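Hemolysin-related protein (Vibrio cholerae serotype O1, PDB 6MLT) is a secreted, calcium-binding protein of the biofilm matrix that probably binds carbohydrate through its beta-prism lectin domain and contributes to biofilm adhesion. Local coordinates at residues W181-I186 with T220-S224. Residues are numbered along the deposited sequence; the frame is centred on the assembly and turned at random.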
loop_
_atom_site.group_PDB
_atom_site.type_symbol
_atom_site.label_atom_id
_atom_site.label_comp_id
_atom_site.label_asym_id
_atom_site.label_seq_id
_atom_site.Cartn_x
_atom_site.Cartn_y
_atom_site.Cartn_z
ATOM N N TRP A 181 4.202 -16.835 19.428
ATOM C CA TRP A 181 5.136 -15.823 18.954
ATOM C C TRP A 181 5.058 -15.640 17.446
ATOM O O TRP A 181 5.117 -16.607 16.676
ATOM C CB TRP A 181 6.559 -16.197 19.348
ATOM C CG TRP A 181 7.574 -15.268 18.753
ATOM C CD1 TRP A 181 7.844 -13.996 19.150
ATOM C CD2 TRP A 181 8.441 -15.538 17.651
ATOM N NE1 TRP A 181 8.836 -13.455 18.367
ATOM C CE2 TRP A 181 9.217 -14.382 17.437
ATOM C CE3 TRP A 181 8.645 -16.646 16.824
ATOM C CZ2 TRP A 181 10.179 -14.304 16.437
ATOM C CZ3 TRP A 181 9.597 -16.568 15.836
ATOM C CH2 TRP A 181 10.351 -15.403 15.645
ATOM N N ALA A 182 4.947 -14.385 17.032
ATOM C CA ALA A 182 4.966 -14.033 15.621
ATOM C C ALA A 182 5.871 -12.820 15.432
ATOM O O ALA A 182 5.612 -11.768 16.032
ATOM C CB ALA A 182 3.553 -13.739 15.115
ATOM N N PRO A 183 6.941 -12.907 14.638
ATOM C CA PRO A 183 7.771 -11.710 14.436
ATOM C C PRO A 183 7.019 -10.578 13.771
ATOM O O PRO A 183 7.390 -9.412 13.958
ATOM C CB PRO A 183 8.935 -12.212 13.565
ATOM C CG PRO A 183 8.456 -13.480 12.941
ATOM C CD PRO A 183 7.469 -14.082 13.923
ATOM N N SER A 184 5.962 -10.886 13.020
ATOM C CA SER A 184 5.231 -9.914 12.226
ATOM C C SER A 184 3.730 -10.116 12.345
ATOM O O SER A 184 3.233 -11.240 12.205
ATOM C CB SER A 184 5.606 -10.030 10.742
ATOM O OG SER A 184 4.721 -9.259 9.957
ATOM N N SER A 185 3.009 -9.015 12.531
ATOM C CA SER A 185 1.554 -8.995 12.474
ATOM C C SER A 185 1.110 -7.801 11.644
ATOM O O SER A 185 1.706 -6.727 11.739
ATOM C CB SER A 185 0.920 -8.888 13.879
ATOM O OG SER A 185 1.472 -9.827 14.783
ATOM N N ILE A 186 0.061 -7.982 10.833
ATOM C CA ILE A 186 -0.590 -6.872 10.147
ATOM C C ILE A 186 -2.099 -7.076 10.205
ATOM O O ILE A 186 -2.591 -8.172 10.480
ATOM C CB ILE A 186 -0.136 -6.712 8.675
ATOM C CG1 ILE A 186 -0.532 -7.930 7.831
ATOM C CG2 ILE A 186 1.370 -6.491 8.600
ATOM C CD1 ILE A 186 -0.514 -7.641 6.329
ATOM N N THR A 220 8.849 -20.482 10.244
ATOM C CA THR A 220 8.130 -19.282 10.663
ATOM C C THR A 220 7.891 -18.351 9.481
ATOM O O THR A 220 8.802 -18.083 8.696
ATOM C CB THR A 220 8.935 -18.550 11.744
ATOM O OG1 THR A 220 9.164 -19.431 12.849
ATOM C CG2 THR A 220 8.204 -17.305 12.236
ATOM N N VAL A 221 6.665 -17.840 9.377
ATOM C CA VAL A 221 6.332 -16.812 8.399
ATOM C C VAL A 221 6.634 -15.458 9.026
ATOM O O VAL A 221 6.114 -15.132 10.100
ATOM C CB VAL A 221 4.861 -16.899 7.965
ATOM C CG1 VAL A 221 4.536 -15.805 6.972
ATOM C CG2 VAL A 221 4.552 -18.269 7.370
ATOM N N TRP A 222 7.466 -14.674 8.358
ATOM C CA TRP A 222 7.919 -13.387 8.868
ATOM C C TRP A 222 7.040 -12.289 8.262
ATOM O O TRP A 222 5.812 -12.428 8.321
ATOM C CB TRP A 222 9.420 -13.246 8.615
ATOM C CG TRP A 222 10.250 -13.914 9.664
ATOM C CD1 TRP A 222 10.338 -15.250 9.915
ATOM C CD2 TRP A 222 11.112 -13.268 10.609
ATOM N NE1 TRP A 222 11.202 -15.477 10.959
ATOM C CE2 TRP A 222 11.694 -14.276 11.399
ATOM C CE3 TRP A 222 11.447 -11.935 10.862
ATOM C CZ2 TRP A 222 12.593 -13.996 12.425
ATOM C CZ3 TRP A 222 12.347 -11.658 11.881
ATOM C CH2 TRP A 222 12.905 -12.680 12.647
ATOM N N PHE A 223 7.592 -11.230 7.680
ATOM C CA PHE A 223 6.802 -10.057 7.357
ATOM C C PHE A 223 5.977 -10.273 6.098
ATOM O O PHE A 223 6.314 -11.078 5.221
ATOM C CB PHE A 223 7.715 -8.840 7.204
ATOM C CG PHE A 223 8.418 -8.469 8.479
ATOM C CD1 PHE A 223 7.754 -7.753 9.459
ATOM C CD2 PHE A 223 9.725 -8.860 8.715
ATOM C CE1 PHE A 223 8.388 -7.425 10.646
ATOM C CE2 PHE A 223 10.358 -8.533 9.905
ATOM C CZ PHE A 223 9.685 -7.813 10.864
ATOM N N SER A 224 4.872 -9.544 6.030
ATOM C CA SER A 224 3.931 -9.644 4.940
ATOM C C SER A 224 3.580 -8.248 4.452
ATOM O O SER A 224 3.822 -7.242 5.129
ATOM C CB SER A 224 2.662 -10.395 5.372
ATOM O OG SER A 224 2.017 -9.711 6.432
HETATM O O HOH W 1 5.077 -13.492 11.970
HETATM O O HOH W 2 2.395 -10.691 9.079
HETATM O O HOH W 3 3.311 -13.058 9.334
#
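Pro183 stands edge-on over one face of the Trp222 indole, presenting CB and CG, with CG 3.6 Å from the centroid of the five-membered ring and 12° off the ring normal, a CH-pi contact. CB of the same proline reaches over the six-membered ring, 3.7 Å from Trp222 CE3, so the pyrrolidine spans both halves of the indole. Its CD faces the other way, toward the rim of one face of Trp181. Thr220 CG2, turned anti to the backbone N, abuts both residues, 3.7 Å from Pro183 CD and 3.9 Å from Trp181 CZ3. The two tryptophans meet more loosely, Trp222 CZ2 coming up to the indole edge of Trp181 near its plane, while Trp181 NE1 is hydrogen-bonded to Val146 O.

Beyond the proline the contact turns polar. Ser184 CB and OG both rest on Phe223 CD1, and with OG anti to the backbone N (chi1 169°) the hydroxyl is directed to a water 2.9 Å from Ser184 OG and 2.8 Å from Ser224 OG, which bridges the two hydroxyls. A second water joins Ser184 N to Val221 O, and a third donates to Trp222 O (2.8 Å) and only weakly to Ser184 O. No direct hydrogen bond links the segments; water bridges their backbones instead. At the far end, Ile186 CD1 packs 3.3 Å from Ser224 OG.

The segments run nearly parallel, 13° apart, and lead into strands 185-188 and 224-227, the first strands of two successive four-stranded antiparallel sheets, an arrangement consistent with neighbouring blades of a beta-propeller. Val221 and Ser224 also touch strand 236-241 of the second sheet, whereas Trp521 meets Trp222 edge-to-face and also packs against Phe223.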